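Local coordinates for protein Udp-n-acetylglucosamine pyrophosphorylase (Trypanosoma brucei, PDB 4BQH) that probably catalyses the formation of UDP-N-acetylglucosamine and diphosphate from UTP and N-acetylglucosamine 1-phosphate, the last step in making this sugar nucleotide, at residues A[298-303]-A[422-427]; A[310-315]-A[428-433]; A[506-511]-A[536-541]. One frame throughout, in Å; residues are numbered along the deposited sequence.

Contact 1: residues A[298-303]-A[422-427]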
ATOM      1  N   ILE A 298      16.811   0.550   8.014  1.00  8.91           N
ATOM      2  CA  ILE A 298      18.197   0.996   7.844  1.00  9.08           C
ATOM      3  C   ILE A 298      19.114   0.341   8.883  1.00  9.39           C
ATOM      4  O   ILE A 298      20.179  -0.211   8.526  1.00  9.45           O
ATOM      5  CB  ILE A 298      18.292   2.522   7.888  1.00  9.15           C
ATOM      6  CG1 ILE A 298      17.679   3.094   6.596  1.00  9.39           C
ATOM      7  CG2 ILE A 298      19.760   2.969   8.007  1.00  9.36           C
ATOM      8  CD1 ILE A 298      17.420   4.587   6.609  1.00 10.13           C
ATOM      9  N   GLU A 299      18.701   0.391  10.147  1.00 10.01           N
ATOM     10  CA  GLU A 299      19.539  -0.125  11.243  1.00 10.87           C
ATOM     11  C   GLU A 299      19.652  -1.639  11.201  1.00 11.34           C
ATOM     12  O   GLU A 299      20.708  -2.195  11.583  1.00 12.54           O
ATOM     13  CB  GLU A 299      19.043   0.411  12.605  1.00 11.64           C
ATOM     14  CG  GLU A 299      19.235   1.934  12.749  1.00 13.28           C
ATOM     15  CD  GLU A 299      20.706   2.390  12.714  1.00 14.31           C
ATOM     16  OE1 GLU A 299      21.593   1.677  13.207  1.00 15.49           O
ATOM     17  OE2 GLU A 299      20.982   3.466  12.160  1.00 16.53           O
ATOM     18  N   GLU A 300      18.623  -2.319  10.666  1.00 10.90           N
ATOM     19  CA  GLU A 300      18.651  -3.793  10.512  1.00 10.60           C
ATOM     20  C   GLU A 300      19.374  -4.273   9.249  1.00 10.99           C
ATOM     21  O   GLU A 300      19.656  -5.466   9.107  1.00 10.39           O
ATOM     22  CB  GLU A 300      17.218  -4.373  10.520  1.00 11.16           C
ATOM     23  CG  GLU A 300      16.503  -4.183  11.867  1.00 11.37           C
ATOM     24  CD  GLU A 300      17.127  -4.969  13.034  1.00 12.17           C
ATOM     25  OE1 GLU A 300      17.586  -6.115  12.843  1.00 12.18           O
ATOM     26  OE2 GLU A 300      17.138  -4.449  14.161  1.00 12.15           O
ATOM     27  N   GLU A 301      19.689  -3.335   8.361  1.00 11.04           N
ATOM     28  CA  GLU A 301      20.200  -3.623   7.017  1.00 12.30           C
ATOM     29  C   GLU A 301      19.224  -4.574   6.290  1.00 11.63           C
ATOM     30  O   GLU A 301      19.640  -5.501   5.596  1.00 12.37           O
ATOM     31  CB  GLU A 301      21.639  -4.186   7.065  1.00 14.89           C
ATOM     32  CG  GLU A 301      22.634  -3.242   7.732  1.00 18.82           C
ATOM     33  CD  GLU A 301      23.954  -3.922   8.033  1.00 23.15           C
ATOM     34  OE1 GLU A 301      24.790  -4.019   7.115  1.00 24.90           O
ATOM     35  OE2 GLU A 301      24.145  -4.359   9.187  1.00 28.47           O
ATOM     36  N   ALA A 302      17.925  -4.305   6.440  1.00  9.86           N
ATOM     37  CA  ALA A 302      16.879  -5.125   5.832  1.00  9.64           C
ATOM     38  C   ALA A 302      16.638  -4.705   4.382  1.00  9.57           C
ATOM     39  O   ALA A 302      16.760  -3.507   4.035  1.00 10.34           O
ATOM     40  CB  ALA A 302      15.598  -5.002   6.638  1.00  9.04           C
ATOM     41  N   HIS A 303      16.340  -5.688   3.540  1.00  9.19           N
ATOM     42  CA  HIS A 303      15.861  -5.436   2.173  1.00  9.11           C
ATOM     43  C   HIS A 303      14.341  -5.455   2.104  1.00  8.77           C
ATOM     44  O   HIS A 303      13.739  -4.851   1.218  1.00  8.95           O
ATOM     45  CB  HIS A 303      16.468  -6.448   1.215  1.00  9.88           C
ATOM     46  CG  HIS A 303      17.917  -6.165   0.896  1.00 10.74           C
ATOM     47  ND1 HIS A 303      18.299  -5.134   0.097  1.00 11.11           N
ATOM     48  CD2 HIS A 303      19.090  -6.813   1.305  1.00 11.39           C
ATOM     49  CE1 HIS A 303      19.656  -5.112   0.009  1.00 12.03           C
ATOM     50  NE2 HIS A 303      20.140  -6.157   0.738  1.00 11.58           N
ATOM     51  N   ALA A 422      17.838 -10.706   5.788  1.00 11.67           N
ATOM     52  CA  ALA A 422      17.534  -9.328   5.388  1.00 11.20           C
ATOM     53  C   ALA A 422      16.018  -9.091   5.330  1.00 10.24           C
ATOM     54  O   ALA A 422      15.556  -8.117   4.723  1.00  9.95           O
ATOM     55  CB  ALA A 422      18.206  -9.007   4.055  1.00 11.60           C
ATOM     56  N   PHE A 423      15.272 -10.003   5.971  1.00 10.08           N
ATOM     57  CA  PHE A 423      13.811  -9.858   6.160  1.00  9.68           C
ATOM     58  C   PHE A 423      13.470  -9.556   7.624  1.00  9.24           C
ATOM     59  O   PHE A 423      13.936 -10.247   8.535  1.00  9.12           O
ATOM     60  CB  PHE A 423      13.101 -11.151   5.709  1.00 10.09           C
ATOM     61  CG  PHE A 423      11.592 -11.093   5.857  1.00  9.80           C
ATOM     62  CD1 PHE A 423      10.803 -10.620   4.807  1.00 10.33           C
ATOM     63  CD2 PHE A 423      10.974 -11.506   7.019  1.00 10.44           C
ATOM     64  CE1 PHE A 423       9.430 -10.576   4.921  1.00  9.79           C
ATOM     65  CE2 PHE A 423       9.581 -11.473   7.150  1.00 10.24           C
ATOM     66  CZ  PHE A 423       8.814 -11.000   6.091  1.00 10.45           C
ATOM     67  N   ARG A 424      12.686  -8.504   7.857  1.00  9.01           N
ATOM     68  CA  ARG A 424      12.277  -8.170   9.223  1.00  8.91           C
ATOM     69  C   ARG A 424      10.770  -7.939   9.320  1.00  8.86           C
ATOM     70  O   ARG A 424      10.113  -7.512   8.359  1.00  8.63           O
ATOM     71  CB  ARG A 424      13.005  -6.919   9.717  1.00  8.99           C
ATOM     72  CG  ARG A 424      14.539  -7.032   9.794  1.00  9.55           C
ATOM     73  CD  ARG A 424      14.899  -7.920  10.974  1.00 10.40           C
ATOM     74  NE  ARG A 424      16.356  -8.074  11.136  1.00 10.72           N
ATOM     75  CZ  ARG A 424      17.085  -9.053  10.612  1.00 12.01           C
ATOM     76  NH1 ARG A 424      16.529  -9.991   9.836  1.00 11.60           N
ATOM     77  NH2 ARG A 424      18.402  -9.080  10.852  1.00 12.43           N
ATOM     78  N   ILE A 425      10.244  -8.236  10.500  1.00  9.01           N
ATOM     79  CA  ILE A 425       8.839  -7.983  10.841  1.00  8.95           C
ATOM     80  C   ILE A 425       8.799  -6.866  11.872  1.00  9.40           C
ATOM     81  O   ILE A 425       9.594  -6.869  12.840  1.00  9.25           O
ATOM     82  CB  ILE A 425       8.222  -9.234  11.485  1.00  9.37           C
ATOM     83  CG1 ILE A 425       8.011 -10.310  10.402  1.00  9.82           C
ATOM     84  CG2 ILE A 425       6.899  -8.877  12.196  1.00  9.52           C
ATOM     85  CD1 ILE A 425       7.703 -11.702  10.943  1.00 10.21           C
ATOM     86  N   MET A 426       7.868  -5.926  11.689  1.00  9.52           N
ATOM     87  CA  MET A 426       7.581  -4.908  12.706  1.00 10.48           C
ATOM     88  C   MET A 426       6.100  -5.070  13.093  1.00 10.12           C
ATOM     89  O   MET A 426       5.221  -4.817  12.286  1.00  9.95           O
ATOM     90  CB  MET A 426       7.886  -3.495  12.183  1.00 11.91           C
ATOM     91  CG  MET A 426       7.743  -2.407  13.249  1.00 14.46           C
ATOM     92  SD  MET A 426       8.432  -0.838  12.643  1.00 20.88           S
ATOM     93  CE  MET A 426       7.166  -0.301  11.594  1.00 17.80           C
ATOM     94  N   GLN A 427       5.860  -5.560  14.303  1.00 10.13           N
ATOM     95  CA  GLN A 427       4.496  -5.803  14.783  1.00 10.13           C
ATOM     96  C   GLN A 427       3.990  -4.483  15.377  1.00  9.96           C
ATOM     97  O   GLN A 427       4.583  -3.974  16.310  1.00 10.13           O
ATOM     98  CB  GLN A 427       4.480  -6.926  15.824  1.00 10.70           C
ATOM     99  CG  GLN A 427       3.083  -7.269  16.373  1.00 11.52           C
ATOM    100  CD  GLN A 427       2.453  -8.495  15.717  1.00 12.43           C
ATOM    101  OE1 GLN A 427       2.368  -8.590  14.488  1.00 13.21           O
ATOM    102  NE2 GLN A 427       1.999  -9.438  16.547  1.00 12.24           N
TER
HETATM  103  O   HOH W   1      20.200  -6.964  11.528  1.00 27.16           O
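E300 and R424 form a salt bridge where helix 291-300 ends against strand 423-427 of the mixed sheet in this GT-A-type fold. R424 NE donates to E300 OE1 over 2.9 Å at 174°, nearly straight. E300 OE1 lies in the guanidinium plane and is met on its anti side, 33° out of the carboxylate plane. Both chains bend at chi2 and cross at about a right angle, with E300 CB 3.8 Å from R424 CG. Water 1 bridges the same pair: it accepts from R424 NH2 and donates to both E300 OE1 and E300 O.

R424 NH1 turns back to its own strand, to F423 O, and also reaches S420 O; the guanidinium is thus held through all three nitrogens. Beyond the helix, E301 has positive phi in a Schellman motif, which ends the helix and sends the chain past A422 into strand 304-309, the parallel neighbour of 423-427. The H303 ring is held by S363 at ND1 and D414 at NE2, and its CD2 edge meets A422 CB at 3.6 Å. H303 N gives its hydrogen to A422 O at 2.8 Å, in the carbonyl plane on a lone pair.

Contact 2: residues A[310-315]-A[428-433]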
ATOM      1  N   PRO A 310      -1.206  -8.213  15.625  1.00 10.88           N
ATOM      2  CA  PRO A 310      -1.807  -9.404  16.229  1.00 11.20           C
ATOM      3  C   PRO A 310      -3.195  -9.694  15.611  1.00 11.58           C
ATOM      4  O   PRO A 310      -3.923  -8.760  15.245  1.00 11.61           O
ATOM      5  CB  PRO A 310      -1.972  -9.026  17.715  1.00 11.46           C
ATOM      6  CG  PRO A 310      -1.165  -7.782  17.927  1.00 11.77           C
ATOM      7  CD  PRO A 310      -0.971  -7.126  16.599  1.00 11.32           C
ATOM      8  N   LYS A 311      -3.570 -10.960  15.496  1.00 11.77           N
ATOM      9  CA  LYS A 311      -4.919 -11.300  15.024  1.00 13.37           C
ATOM     10  C   LYS A 311      -5.970 -10.850  16.037  1.00 14.30           C
ATOM     11  O   LYS A 311      -5.709 -10.850  17.233  1.00 14.04           O
ATOM     12  CB  LYS A 311      -5.077 -12.806  14.759  1.00 13.91           C
ATOM     13  CG  LYS A 311      -4.096 -13.334  13.710  1.00 15.10           C
ATOM     14  CD  LYS A 311      -4.737 -14.306  12.734  1.00 16.66           C
ATOM     15  CE  LYS A 311      -5.617 -15.353  13.388  1.00 17.77           C
ATOM     16  NZ  LYS A 311      -6.244 -16.310  12.439  1.00 18.49           N
ATOM     17  N   ARG A 312      -7.146 -10.478  15.541  1.00 15.68           N
ATOM     18  CA  ARG A 312      -8.255 -10.069  16.412  1.00 18.34           C
ATOM     19  C   ARG A 312      -8.840 -11.241  17.209  1.00 19.46           C
ATOM     20  O   ARG A 312      -9.365 -11.068  18.324  1.00 21.63           O
ATOM     21  CB  ARG A 312      -9.325  -9.342  15.588  1.00 20.38           C
ATOM     22  CG  ARG A 312      -9.054  -7.852  15.481  1.00 24.99           C
ATOM     23  CD  ARG A 312      -9.566  -7.144  16.735  1.00 29.17           C
ATOM     24  NE  ARG A 312      -8.680  -6.053  17.117  1.00 32.20           N
ATOM     25  CZ  ARG A 312      -8.877  -4.786  16.778  1.00 32.95           C
ATOM     26  NH1 ARG A 312      -9.955  -4.460  16.077  1.00 33.89           N
ATOM     27  NH2 ARG A 312      -8.003  -3.857  17.149  1.00 31.50           N
ATOM     28  N   GLY A 313      -8.732 -12.426  16.631  1.00 17.65           N
ATOM     29  CA  GLY A 313      -9.070 -13.678  17.315  1.00 18.03           C
ATOM     30  C   GLY A 313      -8.637 -14.799  16.386  1.00 16.92           C
ATOM     31  O   GLY A 313      -8.273 -14.532  15.244  1.00 15.45           O
ATOM     32  N   PRO A 314      -8.718 -16.060  16.855  1.00 17.12           N
ATOM     33  CA  PRO A 314      -8.218 -17.207  16.071  1.00 17.04           C
ATOM     34  C   PRO A 314      -8.849 -17.360  14.689  1.00 17.06           C
ATOM     35  O   PRO A 314      -8.167 -17.801  13.753  1.00 16.88           O
ATOM     36  CB  PRO A 314      -8.505 -18.419  16.988  1.00 17.71           C
ATOM     37  CG  PRO A 314      -9.578 -17.937  17.927  1.00 17.33           C
ATOM     38  CD  PRO A 314      -9.277 -16.481  18.150  1.00 17.17           C
ATOM     39  N   ASP A 315     -10.120 -16.968  14.542  1.00 15.76           N
ATOM     40  CA  ASP A 315     -10.850 -17.124  13.293  1.00 16.62           C
ATOM     41  C   ASP A 315     -10.829 -15.924  12.355  1.00 15.66           C
ATOM     42  O   ASP A 315     -11.501 -15.943  11.305  1.00 15.83           O
ATOM     43  CB  ASP A 315     -12.316 -17.530  13.569  1.00 17.81           C
ATOM     44  CG  ASP A 315     -12.432 -18.874  14.265  1.00 19.75           C
ATOM     45  OD1 ASP A 315     -11.428 -19.621  14.328  1.00 20.23           O
ATOM     46  OD2 ASP A 315     -13.546 -19.200  14.729  1.00 19.44           O
ATOM     47  N   VAL A 428       2.903  -3.957  14.819  1.00  9.75           N
ATOM     48  CA  VAL A 428       2.393  -2.629  15.170  1.00  9.97           C
ATOM     49  C   VAL A 428       0.969  -2.722  15.736  1.00 10.10           C
ATOM     50  O   VAL A 428       0.317  -3.757  15.647  1.00  9.38           O
ATOM     51  CB  VAL A 428       2.432  -1.630  13.974  1.00 10.44           C
ATOM     52  CG1 VAL A 428       3.857  -1.413  13.487  1.00 10.58           C
ATOM     53  CG2 VAL A 428       1.525  -2.084  12.817  1.00 10.76           C
ATOM     54  N   ASP A 429       0.523  -1.601  16.297  1.00 11.08           N
ATOM     55  CA  ASP A 429      -0.768  -1.438  16.919  1.00 12.53           C
ATOM     56  C   ASP A 429      -1.841  -1.230  15.838  1.00 11.76           C
ATOM     57  O   ASP A 429      -1.878  -0.178  15.206  1.00 11.33           O
ATOM     58  CB  ASP A 429      -0.638  -0.197  17.829  1.00 14.77           C
ATOM     59  CG  ASP A 429      -1.705  -0.110  18.886  1.00 17.57           C
ATOM     60  OD1 ASP A 429      -2.888  -0.385  18.564  1.00 18.51           O
ATOM     61  OD2 ASP A 429      -1.337   0.283  20.043  1.00 19.55           O
ATOM     62  N   ARG A 430      -2.733  -2.203  15.656  1.00 11.63           N
ATOM     63  CA  ARG A 430      -3.690  -2.184  14.544  1.00 12.31           C
ATOM     64  C   ARG A 430      -4.515  -0.904  14.551  1.00 13.02           C
ATOM     65  O   ARG A 430      -4.735  -0.277  13.526  1.00 13.45           O
ATOM     66  CB  ARG A 430      -4.626  -3.405  14.594  1.00 12.77           C
ATOM     67  CG  ARG A 430      -5.618  -3.454  13.429  1.00 13.57           C
ATOM     68  CD  ARG A 430      -6.670  -4.541  13.635  1.00 14.63           C
ATOM     69  NE  ARG A 430      -6.069  -5.872  13.726  1.00 14.81           N
ATOM     70  CZ  ARG A 430      -6.369  -6.903  12.925  1.00 15.71           C
ATOM     71  NH1 ARG A 430      -7.248  -6.772  11.935  1.00 14.81           N
ATOM     72  NH2 ARG A 430      -5.769  -8.075  13.117  1.00 15.82           N
ATOM     73  N   ASP A 431      -4.956  -0.522  15.739  1.00 13.60           N
ATOM     74  CA  ASP A 431      -5.856   0.606  15.838  1.00 15.02           C
ATOM     75  C   ASP A 431      -5.172   1.947  15.569  1.00 14.71           C
ATOM     76  O   ASP A 431      -5.863   2.952  15.422  1.00 15.08           O
ATOM     77  CB  ASP A 431      -6.588   0.572  17.177  1.00 17.01           C
ATOM     78  CG  ASP A 431      -7.642  -0.535  17.236  1.00 19.30           C
ATOM     79  OD1 ASP A 431      -7.710  -1.405  16.345  1.00 21.48           O
ATOM     80  OD2 ASP A 431      -8.431  -0.527  18.182  1.00 22.99           O
ATOM     81  N   ASP A 432      -3.841   1.953  15.470  1.00 14.00           N
ATOM     82  CA  ASP A 432      -3.090   3.150  15.110  1.00 14.00           C
ATOM     83  C   ASP A 432      -2.680   3.145  13.627  1.00 13.61           C
ATOM     84  O   ASP A 432      -2.273   4.183  13.088  1.00 13.35           O
ATOM     85  CB  ASP A 432      -1.814   3.275  15.974  1.00 16.16           C
ATOM     86  CG  ASP A 432      -2.108   3.608  17.435  1.00 19.87           C
ATOM     87  OD1 ASP A 432      -3.192   4.178  17.735  1.00 21.67           O
ATOM     88  OD2 ASP A 432      -1.227   3.325  18.281  1.00 20.71           O
ATOM     89  N   GLU A 433      -2.786   1.988  12.972  1.00 11.73           N
ATOM     90  CA  GLU A 433      -2.050   1.753  11.743  1.00 12.47           C
ATOM     91  C   GLU A 433      -2.874   1.164  10.599  1.00 11.90           C
ATOM     92  O   GLU A 433      -2.437   1.203   9.470  1.00 11.96           O
ATOM     93  CB  GLU A 433      -0.867   0.814  12.037  1.00 13.08           C
ATOM     94  CG  GLU A 433       0.211   1.388  12.953  1.00 14.40           C
ATOM     95  CD  GLU A 433       1.381   2.002  12.194  1.00 16.46           C
ATOM     96  OE1 GLU A 433       1.569   1.673  11.022  1.00 15.66           O
ATOM     97  OE2 GLU A 433       2.128   2.801  12.790  1.00 18.64           O
TER
HETATM   98  O   HOH W   2      -4.793  -6.457  16.280  1.00 16.38           O
HETATM   99  O   HOH W   3      -9.447  -2.392  14.322  1.00 27.12           O
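Two neighbouring parallel strands of the mixed sheet, 304-309 and 423-427, run out here into a loop and a short, weakly bonded helix about 430-433, and the contact joins these extensions at the surface. R430 bridges them: NH2 donates to P310 O over 2.9 Å at 168°, with the oxygen in the guanidinium plane and the donor somewhat tilted from the carbonyl plane. CG lies anti to the backbone N (chi1 -178°) and the chain stays extended until chi3, which carries the guanidinium across to the loop. Water 2 makes a second link, accepting from R430 NE and donating to P310 O.

R312 lies against R430, their guanidinium planes 30° apart. Each presents a methylene to the other's face: R430 CD sits 3.8 Å above the centre of the R312 group, and R312 CG covers the R430 group in the same way. At its edge R312 NH2 forms a salt bridge with D431 OD1 at 2.6 Å, the oxygen being met from above the carboxylate plane, which is nearly perpendicular to the guanidinium. Water 3 joins R312 NH1 to the same oxygen.

The two cations come close, R312 NE to R430 NE 4.3 Å, but each has an anionic partner: D431 for R312, and E316, which pairs with R430 NH1. Those carboxylates probably offset the like-charge repulsion, so that the arginines can pack through their methylenes.

Contact 3: residues A[506-511]-A[536-541]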
ATOM      1  N   PRO A 506      -3.622  16.175   9.177  1.00 12.11           N
ATOM      2  CA  PRO A 506      -2.219  15.726   9.081  1.00 12.22           C
ATOM      3  C   PRO A 506      -1.243  16.878   8.922  1.00 12.56           C
ATOM      4  O   PRO A 506      -0.075  16.717   9.253  1.00 12.70           O
ATOM      5  CB  PRO A 506      -2.194  14.828   7.837  1.00 12.85           C
ATOM      6  CG  PRO A 506      -3.607  14.538   7.499  1.00 13.13           C
ATOM      7  CD  PRO A 506      -4.474  15.614   8.114  1.00 12.08           C
ATOM      8  N   LEU A 507      -1.703  18.024   8.418  1.00 12.34           N
ATOM      9  CA  LEU A 507      -0.827  19.212   8.327  1.00 13.20           C
ATOM     10  C   LEU A 507      -0.461  19.765   9.704  1.00 13.22           C
ATOM     11  O   LEU A 507       0.556  20.473   9.863  1.00 13.56           O
ATOM     12  CB  LEU A 507      -1.464  20.287   7.423  1.00 12.90           C
ATOM     13  CG  LEU A 507      -1.603  19.889   5.951  1.00 13.21           C
ATOM     14  CD1 LEU A 507      -2.271  20.976   5.120  1.00 14.82           C
ATOM     15  CD2 LEU A 507      -0.279  19.471   5.309  1.00 13.29           C
ATOM     16  N   VAL A 508      -1.248  19.409  10.714  1.00 12.75           N
ATOM     17  CA  VAL A 508      -0.890  19.696  12.108  1.00 12.88           C
ATOM     18  C   VAL A 508      -0.021  18.620  12.752  1.00 12.94           C
ATOM     19  O   VAL A 508       1.022  18.928  13.344  1.00 12.63           O
ATOM     20  CB  VAL A 508      -2.140  19.955  12.984  1.00 13.07           C
ATOM     21  CG1 VAL A 508      -1.749  20.214  14.426  1.00 13.08           C
ATOM     22  CG2 VAL A 508      -2.892  21.155  12.425  1.00 13.01           C
ATOM     23  N   SER A 509      -0.451  17.363  12.644  1.00 13.18           N
ATOM     24  CA  SER A 509       0.207  16.277  13.370  1.00 13.90           C
ATOM     25  C   SER A 509       0.072  14.982  12.613  1.00 14.47           C
ATOM     26  O   SER A 509      -1.020  14.654  12.150  1.00 13.72           O
ATOM     27  CB  SER A 509      -0.463  16.081  14.725  1.00 13.68           C
ATOM     28  OG  SER A 509       0.339  15.333  15.593  1.00 13.50           O
ATOM     29  N   VAL A 510       1.181  14.231  12.519  1.00 14.97           N
ATOM     30  CA  VAL A 510       1.125  12.870  11.966  1.00 15.59           C
ATOM     31  C   VAL A 510       1.464  11.820  13.013  1.00 16.03           C
ATOM     32  O   VAL A 510       1.205  10.630  12.790  1.00 16.24           O
ATOM     33  CB  VAL A 510       2.077  12.664  10.759  1.00 15.75           C
ATOM     34  CG1 VAL A 510       1.507  13.296   9.491  1.00 16.06           C
ATOM     35  CG2 VAL A 510       3.491  13.153  11.082  1.00 15.93           C
ATOM     36  N   GLY A 511       2.011  12.237  14.154  1.00 14.80           N
ATOM     37  CA  GLY A 511       2.316  11.285  15.209  1.00 16.91           C
ATOM     38  C   GLY A 511       2.059  11.757  16.615  1.00 17.46           C
ATOM     39  O   GLY A 511       2.593  11.181  17.560  1.00 18.85           O
ATOM     40  N   ILE A 536      -8.790  20.199  15.000  1.00 13.46           N
ATOM     41  CA  ILE A 536      -7.492  20.913  15.030  1.00 13.74           C
ATOM     42  C   ILE A 536      -6.946  20.906  13.599  1.00 14.15           C
ATOM     43  O   ILE A 536      -6.721  19.843  13.022  1.00 12.99           O
ATOM     44  CB  ILE A 536      -6.491  20.296  16.045  1.00 14.02           C
ATOM     45  CG1 ILE A 536      -7.110  20.175  17.452  1.00 13.19           C
ATOM     46  CG2 ILE A 536      -5.179  21.104  16.072  1.00 15.06           C
ATOM     47  CD1 ILE A 536      -6.201  19.595  18.507  1.00 13.30           C
ATOM     48  N   ARG A 537      -6.768  22.096  13.019  1.00 14.67           N
ATOM     49  CA  ARG A 537      -6.295  22.247  11.636  1.00 16.33           C
ATOM     50  C   ARG A 537      -5.408  23.478  11.531  1.00 17.03           C
ATOM     51  O   ARG A 537      -5.431  24.330  12.434  1.00 16.49           O
ATOM     52  CB  ARG A 537      -7.436  22.267  10.590  1.00 18.57           C
ATOM     53  CG  ARG A 537      -8.328  23.506  10.561  1.00 21.49           C
ATOM     54  CD  ARG A 537      -9.165  23.582  11.826  1.00 25.18           C
ATOM     55  NE  ARG A 537     -10.250  24.552  11.717  1.00 27.47           N
ATOM     56  CZ  ARG A 537     -11.191  24.745  12.643  1.00 29.82           C
ATOM     57  NH1 ARG A 537     -11.200  24.039  13.775  1.00 28.60           N
ATOM     58  NH2 ARG A 537     -12.131  25.653  12.426  1.00 31.41           N
ATOM     59  N   ARG A 538      -4.589  23.538  10.485  1.00 17.76           N
ATOM     60  CA  ARG A 538      -3.757  24.734  10.258  1.00 21.63           C
ATOM     61  C   ARG A 538      -4.634  25.895   9.848  1.00 23.24           C
ATOM     62  O   ARG A 538      -5.614  25.729   9.105  1.00 21.30           O
ATOM     63  CB  ARG A 538      -2.718  24.492   9.169  1.00 23.93           C
ATOM     64  CG  ARG A 538      -1.482  23.768   9.652  1.00 25.59           C
ATOM     65  CD  ARG A 538      -0.250  24.164   8.838  1.00 27.38           C
ATOM     66  NE  ARG A 538      -0.530  24.367   7.412  1.00 30.26           N
ATOM     67  CZ  ARG A 538       0.315  24.056   6.417  1.00 31.57           C
ATOM     68  NH1 ARG A 538       1.484  23.489   6.680  1.00 29.45           N
ATOM     69  NH2 ARG A 538      -0.021  24.282   5.151  1.00 30.93           N
ATOM     70  N   ASP A 539      -4.270  27.080  10.329  1.00 27.87           N
ATOM     71  CA  ASP A 539      -4.974  28.309   9.970  1.00 31.20           C
ATOM     72  C   ASP A 539      -5.182  28.525   8.476  1.00 30.45           C
ATOM     73  O   ASP A 539      -6.217  29.062   8.062  1.00 33.16           O
ATOM     74  CB  ASP A 539      -4.253  29.520  10.572  1.00 32.41           C
ATOM     75  CG  ASP A 539      -4.664  29.794  12.013  1.00 37.05           C
ATOM     76  OD1 ASP A 539      -5.524  29.064  12.563  1.00 37.74           O
ATOM     77  OD2 ASP A 539      -4.123  30.752  12.600  1.00 37.49           O
ATOM     78  N   ASP A 540      -4.222  28.110   7.658  1.00 32.02           N
ATOM     79  CA  ASP A 540      -4.313  28.350   6.210  1.00 33.09           C
ATOM     80  C   ASP A 540      -5.086  27.288   5.403  1.00 31.20           C
ATOM     81  O   ASP A 540      -5.166  27.379   4.179  1.00 30.24           O
ATOM     82  CB  ASP A 540      -2.919  28.599   5.612  1.00 35.50           C
ATOM     83  CG  ASP A 540      -1.981  27.405   5.779  1.00 38.74           C
ATOM     84  OD1 ASP A 540      -2.239  26.537   6.642  1.00 38.25           O
ATOM     85  OD2 ASP A 540      -0.966  27.344   5.053  1.00 41.36           O
ATOM     86  N   GLU A 541      -5.661  26.292   6.076  1.00 30.60           N
ATOM     87  CA  GLU A 541      -6.463  25.278   5.361  1.00 29.98           C
ATOM     88  C   GLU A 541      -7.819  25.841   4.909  1.00 33.50           C
ATOM     89  O   GLU A 541      -8.250  25.601   3.768  1.00 37.46           O
ATOM     90  CB  GLU A 541      -6.642  24.003   6.202  1.00 26.22           C
ATOM     91  CG  GLU A 541      -5.323  23.344   6.585  1.00 21.86           C
ATOM     92  CD  GLU A 541      -5.500  21.951   7.166  1.00 19.68           C
ATOM     93  OE1 GLU A 541      -6.254  21.145   6.587  1.00 20.53           O
ATOM     94  OE2 GLU A 541      -4.885  21.662   8.200  1.00 17.69           O
TER
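One face of the R538 guanidinium is covered by L507 CD1, which sits 3.9 Å above the plane and is offset toward the rim; at R538 NE, D540 OD1 accepts a hydrogen bond within a salt bridge, tilted 25° from that plane. R538 opens a type I beta turn, R538 to E541, at the modelled C-terminal end of the chain, and the turn packs on the loop that follows strand 501-504. Its defining backbone bond runs from E541 N to R538 O.

A side-chain bond also spans the turn: R538 N donates to E541 OE2 over 3.0 Å, meeting the oxygen on its anti side. E541 OE2 is further bonded to S505 OG, and OE1 pairs with K145, so both carboxylate oxygens are held. This places the carboxylate beside L507, whose CB lies 3.8 Å from E541 OE2 and whose CD1 lies 3.9 Å from E541 CD. The leucine therefore inserts between the R538 and E541 side chains, crossing both at a slant, with CD1 touching each. R538 bends at chi3 (-37°), after its CG and CD have passed L507 O.

No hydrogen bond crosses between 506-511 and 536-541; the contact is made by van der Waals packing. V508, also buried, turns its two methyls to different partners. CG1 meets I536 CG2 at 3.9 Å, the two side chains about perpendicular, at the end of strand 533-536, while H518 touches both residues. CG2, anti to the carbonyl carbon, presses on the peptide link between R537 and R538, 3.5 Å from R538 N.

How the contacts relate
Contacts 1 and 2 follow the same pair of parallel strands: 423-427 leads directly into the short helix of contact 2, and 304-309 runs from H303 of contact 1 to P310. They touch through Q427 NE2 and P310 N, 3.6 Å apart, although their centres are about 20 Å apart. Both rely on arginine salt bridges and bridging waters, contact 1 partly buried at the sheet and contact 2 at the surface. Contact 3, also partly buried, lies apart near the C-terminal end, its nearest atoms about 7 Å from contact 2 and 13 Å from contact 1. No polar bond crosses between its two segments; van der Waals contacts of L507 and V508, partly against polar groups, join the two.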